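Local structure of ADP-ribosylating toxin CARDS (Mycoplasma pneumoniae, 4TLV) at residues 16-21 with 77-82; 10-15 with 49-54. The protein transfers ADP-ribose from NAD+ to multiple target proteins and causes vacuolation of mammalian cells, acting as the main virulence factor of its bacterium. One frame throughout, in Å; residues are numbered along the deposited sequence.

Contact 1 of 2, residues 16-21 with 77-82; sequences RSPEEI and RAYLYE
The phenol OH of Y81 donates to the carbonyl O of R16, a short bond of 2.5 Å between OH and O. The donor is tilted 30° from the carbonyl plane, while R16 O itself lies near the plane of the tyrosine ring, at its edge. A buried aromatic side chain reaching out of a strand can in this way fix the turn that leads into a helix, and the next residues show how closely the turn is fitted to it. P18 N, 3.1 Å from Y81 OH, has no hydrogen to share, and S17 O is badly angled; the acceptor is the R16 carbonyl, one residue ahead of the N-cap. With CG of Y81 anti to its carbonyl carbon (chi1 -67°), the ring extends from the strand to the helix and lays one face against I21. There CG2 of I21 stands over one ring face, 4.0 Å from the centroid and displaced toward the rim, while CG1 comes within 3.3 Å of Y81 OH. Y79, two residues earlier on the same side of the strand, offers a ring face to P18: the proline CD stands 3.5 Å from the Y79 centroid, almost exactly on the ring normal, a clear CH-pi contact. S17, in the N-cap position, brings its CA obliquely to CE2 of Y79 at 3.7 Å. Away from the strand, R16 NH1 makes a salt bridge with E20 OE2 at 2.9 Å, tying the turn to the first helical turn. Helix 18-24 thus packs on one face of strand 76-84, which runs in the sheet between strands 9-14 and 146-156. F26, just beyond the helix, meets Y81 edge-to-face and touches I21, while L80 points to the other face of the sheet, onto W150 and I175.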
loop_
_atom_site.group_PDB
_atom_site.type_symbol
_atom_site.label_atom_id
_atom_site.label_comp_id
_atom_site.label_asym_id
_atom_site.label_seq_id
_atom_site.Cartn_x
_atom_site.Cartn_y
_atom_site.Cartn_z
ATOM N N ARG A 16 -22.808 6.608 10.826
ATOM C CA ARG A 16 -24.009 5.952 11.337
ATOM C C ARG A 16 -23.671 5.044 12.518
ATOM O O ARG A 16 -22.640 4.369 12.525
ATOM C CB ARG A 16 -24.704 5.157 10.239
ATOM C CG ARG A 16 -25.163 6.006 9.071
ATOM C CD ARG A 16 -25.869 5.159 8.033
ATOM N NE ARG A 16 -26.104 5.909 6.803
ATOM C CZ ARG A 16 -27.228 6.563 6.532
ATOM N NH1 ARG A 16 -28.229 6.551 7.405
ATOM N NH2 ARG A 16 -27.356 7.224 5.386
ATOM N N SER A 17 -24.553 5.029 13.513
ATOM C CA SER A 17 -24.335 4.298 14.760
ATOM C C SER A 17 -24.561 2.795 14.628
ATOM O O SER A 17 -25.244 2.336 13.720
ATOM C CB SER A 17 -25.274 4.845 15.842
ATOM O OG SER A 17 -26.613 4.538 15.509
ATOM N N PRO A 18 -23.974 2.020 15.540
ATOM C CA PRO A 18 -24.166 0.569 15.454
ATOM C C PRO A 18 -25.634 0.168 15.541
ATOM O O PRO A 18 -26.036 -0.840 14.945
ATOM C CB PRO A 18 -23.367 0.048 16.650
ATOM C CG PRO A 18 -22.277 1.050 16.815
ATOM C CD PRO A 18 -22.935 2.380 16.515
ATOM N N GLU A 19 -26.442 0.950 16.250
ATOM C CA GLU A 19 -27.851 0.606 16.342
ATOM C C GLU A 19 -28.430 0.465 14.936
ATOM O O GLU A 19 -29.175 -0.475 14.651
ATOM C CB GLU A 19 -28.633 1.649 17.145
ATOM C CG GLU A 19 -30.117 1.314 17.269
ATOM C CD GLU A 19 -30.941 2.479 17.796
ATOM O OE1 GLU A 19 -30.338 3.459 18.291
ATOM O OE2 GLU A 19 -32.188 2.416 17.711
ATOM N N GLU A 20 -28.081 1.387 14.047
ATOM C CA GLU A 20 -28.583 1.320 12.674
ATOM C C GLU A 20 -27.877 0.250 11.824
ATOM O O GLU A 20 -28.521 -0.571 11.172
ATOM C CB GLU A 20 -28.438 2.672 11.988
ATOM C CG GLU A 20 -29.074 2.706 10.607
ATOM C CD GLU A 20 -28.833 4.026 9.884
ATOM O OE1 GLU A 20 -28.462 5.030 10.545
ATOM O OE2 GLU A 20 -29.021 4.057 8.651
ATOM N N ILE A 21 -26.550 0.285 11.819
ATOM C CA ILE A 21 -25.755 -0.611 10.976
ATOM C C ILE A 21 -25.908 -2.082 11.364
ATOM O O ILE A 21 -26.028 -2.945 10.498
ATOM C CB ILE A 21 -24.259 -0.231 11.021
ATOM C CG1 ILE A 21 -24.054 1.231 10.577
ATOM C CG2 ILE A 21 -23.414 -1.220 10.182
ATOM C CD1 ILE A 21 -24.637 1.556 9.201
ATOM N N ARG A 77 -16.358 12.421 15.704
ATOM C CA ARG A 77 -16.591 11.037 16.142
ATOM C C ARG A 77 -17.308 10.215 15.068
ATOM O O ARG A 77 -18.103 10.744 14.302
ATOM C CB ARG A 77 -17.458 10.999 17.404
ATOM C CG ARG A 77 -16.758 11.388 18.693
ATOM C CD ARG A 77 -17.660 11.107 19.905
ATOM N NE ARG A 77 -16.956 11.339 21.166
ATOM C CZ ARG A 77 -17.427 12.076 22.171
ATOM N NH1 ARG A 77 -18.619 12.656 22.079
ATOM N NH2 ARG A 77 -16.704 12.233 23.275
ATOM N N ALA A 78 -17.031 8.914 15.034
ATOM C CA ALA A 78 -17.622 8.014 14.037
ATOM C C ALA A 78 -17.440 6.601 14.558
ATOM O O ALA A 78 -17.023 6.421 15.704
ATOM C CB ALA A 78 -16.915 8.176 12.681
ATOM N N TYR A 79 -17.768 5.600 13.739
ATOM C CA TYR A 79 -17.601 4.212 14.149
ATOM C C TYR A 79 -16.790 3.437 13.142
ATOM O O TYR A 79 -16.970 3.603 11.945
ATOM C CB TYR A 79 -18.950 3.538 14.345
ATOM C CG TYR A 79 -19.719 4.196 15.452
ATOM C CD1 TYR A 79 -19.526 3.812 16.768
ATOM C CD2 TYR A 79 -20.590 5.243 15.185
ATOM C CE1 TYR A 79 -20.205 4.426 17.796
ATOM C CE2 TYR A 79 -21.269 5.874 16.206
ATOM C CZ TYR A 79 -21.074 5.456 17.511
ATOM O OH TYR A 79 -21.757 6.074 18.535
ATOM N N LEU A 80 -15.887 2.607 13.643
ATOM C CA LEU A 80 -15.140 1.689 12.793
ATOM C C LEU A 80 -15.875 0.369 12.822
ATOM O O LEU A 80 -16.093 -0.195 13.894
ATOM C CB LEU A 80 -13.736 1.489 13.339
ATOM C CG LEU A 80 -12.893 0.382 12.693
ATOM C CD1 LEU A 80 -12.503 0.789 11.271
ATOM C CD2 LEU A 80 -11.663 0.142 13.534
ATOM N N TYR A 81 -16.266 -0.118 11.649
ATOM C CA TYR A 81 -16.942 -1.402 11.551
ATOM C C TYR A 81 -16.050 -2.485 10.971
ATOM O O TYR A 81 -15.354 -2.262 9.975
ATOM C CB TYR A 81 -18.173 -1.268 10.672
ATOM C CG TYR A 81 -19.215 -0.405 11.308
ATOM C CD1 TYR A 81 -20.052 -0.921 12.293
ATOM C CD2 TYR A 81 -19.357 0.928 10.954
ATOM C CE1 TYR A 81 -21.010 -0.133 12.889
ATOM C CE2 TYR A 81 -20.311 1.729 11.560
ATOM C CZ TYR A 81 -21.137 1.189 12.518
ATOM O OH TYR A 81 -22.093 1.963 13.131
ATOM N N GLU A 82 -16.106 -3.659 11.592
ATOM C CA GLU A 82 -15.396 -4.840 11.125
ATOM C C GLU A 82 -16.406 -5.734 10.415
ATOM O O GLU A 82 -17.424 -6.105 10.998
ATOM C CB GLU A 82 -14.802 -5.576 12.323
ATOM C CG GLU A 82 -14.140 -6.896 11.971
ATOM C CD GLU A 82 -13.613 -7.605 13.212
ATOM O OE1 GLU A 82 -14.434 -8.051 14.028
ATOM O OE2 GLU A 82 -12.388 -7.695 13.365
#

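Contact 2 of 2, residues 10-15 with 49-54; sequences VYRVDL and FISTSE
Strands 10-14 and 49-53 meet at a steep 115° and pair at one point, where Y11 and S53 form an antiparallel hydrogen-bonded pair, with Y11 N to S53 O and S53 N to Y11 O both at 2.8 Å. Because the strands diverge at once, side chains must carry the contact further. R12, one residue after Y11, does so: its CG is anti to the backbone N (chi1 -177°) and the extended chain runs along strand 49-53 until NH1 meets S51 O at 2.8 Å, on a carbonyl lone pair and in the guanidinium plane. NE and NH2 of R12 hold D14 OD2 side-on, both on that one oxygen, so that the guanidinium is fixed in rotation by its own strand while reaching across to the other. CG2 of I50 lies over one guanidinium face, 3.7 Å from NH1. A water accepts from S51 N and, weakly, from R12 NH1. One residue before Y11, V10 packs its CG2 against T52 OG1 at 3.3 Å; that hydroxyl is hydrogen-bonded to W135 O in the adjacent strand. Y11 turns the edge of its ring to the E54 carbonyl, CE2 lying 3.7 Å from E54 O. An arginine on the first strand facing a Ser-Thr-Ser run, with E134 touching S51, matches the R-S-E pattern of pertussis- and cholera-like ADP-ribosyltransferases, in which these elements line the NAD+ cleft; a similar role here is probable.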
loop_
_atom_site.group_PDB
_atom_site.type_symbol
_atom_site.label_atom_id
_atom_site.label_comp_id
_atom_site.label_asym_id
_atom_site.label_seq_id
_atom_site.Cartn_x
_atom_site.Cartn_y
_atom_site.Cartn_z
ATOM N N VAL A 10 -12.847 -6.974 6.385
ATOM C CA VAL A 10 -12.511 -5.652 5.883
ATOM C C VAL A 10 -13.115 -4.637 6.859
ATOM O O VAL A 10 -13.825 -5.026 7.785
ATOM C CB VAL A 10 -13.012 -5.422 4.434
ATOM C CG1 VAL A 10 -12.249 -6.316 3.450
ATOM C CG2 VAL A 10 -14.515 -5.648 4.305
ATOM N N TYR A 11 -12.835 -3.351 6.662
ATOM C CA TYR A 11 -13.186 -2.323 7.659
ATOM C C TYR A 11 -13.716 -1.078 6.995
ATOM O O TYR A 11 -13.298 -0.724 5.889
ATOM C CB TYR A 11 -11.950 -1.938 8.485
ATOM C CG TYR A 11 -11.400 -3.140 9.171
ATOM C CD1 TYR A 11 -11.866 -3.507 10.425
ATOM C CD2 TYR A 11 -10.458 -3.957 8.541
ATOM C CE1 TYR A 11 -11.402 -4.640 11.047
ATOM C CE2 TYR A 11 -9.998 -5.113 9.165
ATOM C CZ TYR A 11 -10.481 -5.438 10.421
ATOM O OH TYR A 11 -10.035 -6.571 11.069
ATOM N N ARG A 12 -14.594 -0.381 7.701
ATOM C CA ARG A 12 -15.192 0.821 7.150
ATOM C C ARG A 12 -15.557 1.768 8.284
ATOM O O ARG A 12 -16.183 1.356 9.268
ATOM C CB ARG A 12 -16.463 0.459 6.377
ATOM C CG ARG A 12 -17.134 1.674 5.695
ATOM C CD ARG A 12 -18.494 1.276 5.096
ATOM N NE ARG A 12 -19.305 2.460 4.810
ATOM C CZ ARG A 12 -19.194 3.198 3.713
ATOM N NH1 ARG A 12 -18.303 2.885 2.771
ATOM N NH2 ARG A 12 -19.969 4.268 3.563
ATOM N N VAL A 13 -15.163 3.029 8.143
ATOM C CA VAL A 13 -15.546 4.061 9.106
ATOM C C VAL A 13 -16.793 4.755 8.564
ATOM O O VAL A 13 -16.835 5.162 7.400
ATOM C CB VAL A 13 -14.396 5.091 9.307
ATOM C CG1 VAL A 13 -14.848 6.279 10.196
ATOM C CG2 VAL A 13 -13.150 4.406 9.886
ATOM N N ASP A 14 -17.817 4.882 9.400
ATOM C CA ASP A 14 -19.091 5.422 8.965
ATOM C C ASP A 14 -19.671 6.194 10.148
ATOM O O ASP A 14 -19.503 5.787 11.285
ATOM C CB ASP A 14 -20.016 4.260 8.575
ATOM C CG ASP A 14 -21.145 4.680 7.667
ATOM O OD1 ASP A 14 -21.998 5.482 8.103
ATOM O OD2 ASP A 14 -21.205 4.184 6.520
ATOM N N LEU A 15 -20.337 7.310 9.886
ATOM C CA LEU A 15 -20.885 8.114 10.979
ATOM C C LEU A 15 -22.178 7.526 11.554
ATOM O O LEU A 15 -22.589 7.881 12.657
ATOM C CB LEU A 15 -21.072 9.572 10.543
ATOM C CG LEU A 15 -19.796 10.413 10.724
ATOM C CD1 LEU A 15 -18.687 9.935 9.816
ATOM C CD2 LEU A 15 -20.061 11.899 10.507
ATOM N N PHE A 49 -21.372 0.477 -5.767
ATOM C CA PHE A 49 -20.300 -0.156 -5.019
ATOM C C PHE A 49 -20.142 0.501 -3.651
ATOM O O PHE A 49 -20.180 1.726 -3.554
ATOM C CB PHE A 49 -18.982 -0.027 -5.786
ATOM C CG PHE A 49 -19.003 -0.670 -7.155
ATOM C CD1 PHE A 49 -19.751 -1.822 -7.385
ATOM C CD2 PHE A 49 -18.268 -0.130 -8.207
ATOM C CE1 PHE A 49 -19.775 -2.432 -8.640
ATOM C CE2 PHE A 49 -18.277 -0.737 -9.466
ATOM C CZ PHE A 49 -19.049 -1.900 -9.678
ATOM N N ILE A 50 -19.940 -0.308 -2.609
ATOM C CA ILE A 50 -19.672 0.234 -1.265
ATOM C C ILE A 50 -18.212 -0.007 -0.877
ATOM O O ILE A 50 -17.714 -1.122 -0.990
ATOM C CB ILE A 50 -20.579 -0.399 -0.209
ATOM C CG1 ILE A 50 -22.050 -0.090 -0.514
ATOM C CG2 ILE A 50 -20.239 0.120 1.193
ATOM C CD1 ILE A 50 -23.013 -0.830 0.420
ATOM N N SER A 51 -17.532 1.036 -0.406
ATOM C CA SER A 51 -16.101 0.927 -0.104
ATOM C C SER A 51 -15.801 0.415 1.300
ATOM O O SER A 51 -16.482 0.758 2.271
ATOM C CB SER A 51 -15.406 2.280 -0.297
ATOM O OG SER A 51 -16.036 3.249 0.538
ATOM N N THR A 52 -14.768 -0.415 1.383
ATOM C CA THR A 52 -14.215 -0.875 2.646
ATOM C C THR A 52 -12.708 -0.979 2.435
ATOM O O THR A 52 -12.212 -0.872 1.314
ATOM C CB THR A 52 -14.722 -2.295 3.036
ATOM O OG1 THR A 52 -14.163 -3.260 2.127
ATOM C CG2 THR A 52 -16.259 -2.385 3.012
ATOM N N SER A 53 -11.977 -1.203 3.512
ATOM C CA SER A 53 -10.525 -1.274 3.435
ATOM C C SER A 53 -10.020 -2.583 4.067
ATOM O O SER A 53 -10.639 -3.123 4.977
ATOM C CB SER A 53 -9.913 -0.061 4.142
ATOM O OG SER A 53 -8.501 -0.170 4.176
ATOM N N GLU A 54 -8.902 -3.098 3.569
ATOM C CA GLU A 54 -8.347 -4.328 4.101
ATOM C C GLU A 54 -7.813 -4.159 5.534
ATOM O O GLU A 54 -7.687 -5.132 6.255
ATOM C CB GLU A 54 -7.241 -4.848 3.170
ATOM C CG GLU A 54 -6.992 -6.348 3.268
ATOM C CD GLU A 54 -5.988 -6.823 2.218
ATOM O OE1 GLU A 54 -6.297 -6.759 1.006
ATOM O OE2 GLU A 54 -4.885 -7.251 2.606
HETATM O O HOH W 1 -19.225 3.563 -0.350
#

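Overall arrangement
Contacts 1 and 2 lie about 11 Å apart, centre to centre, within the mono-ADP-ribosyltransferase domain. Along the chain the segments alternate: 10-15 leads directly into 16-21, then come 49-54 and 77-82. Strands 9-14 and 76-84 are neighbours in a five-stranded antiparallel sheet, bonded through Y81 N to R12 O and D14 N to Y79 O. Contact 1 lays helix 18-24 on that sheet, whereas contact 2 joins its edge strand, 9-14, to the edge strand 49-53 of the separate three-stranded sheet. Strand 9-14 is therefore held by strand 76-84, by strand 49-53 and through the turn that follows it, which would fix the position of R12 at the junction of the two sheets.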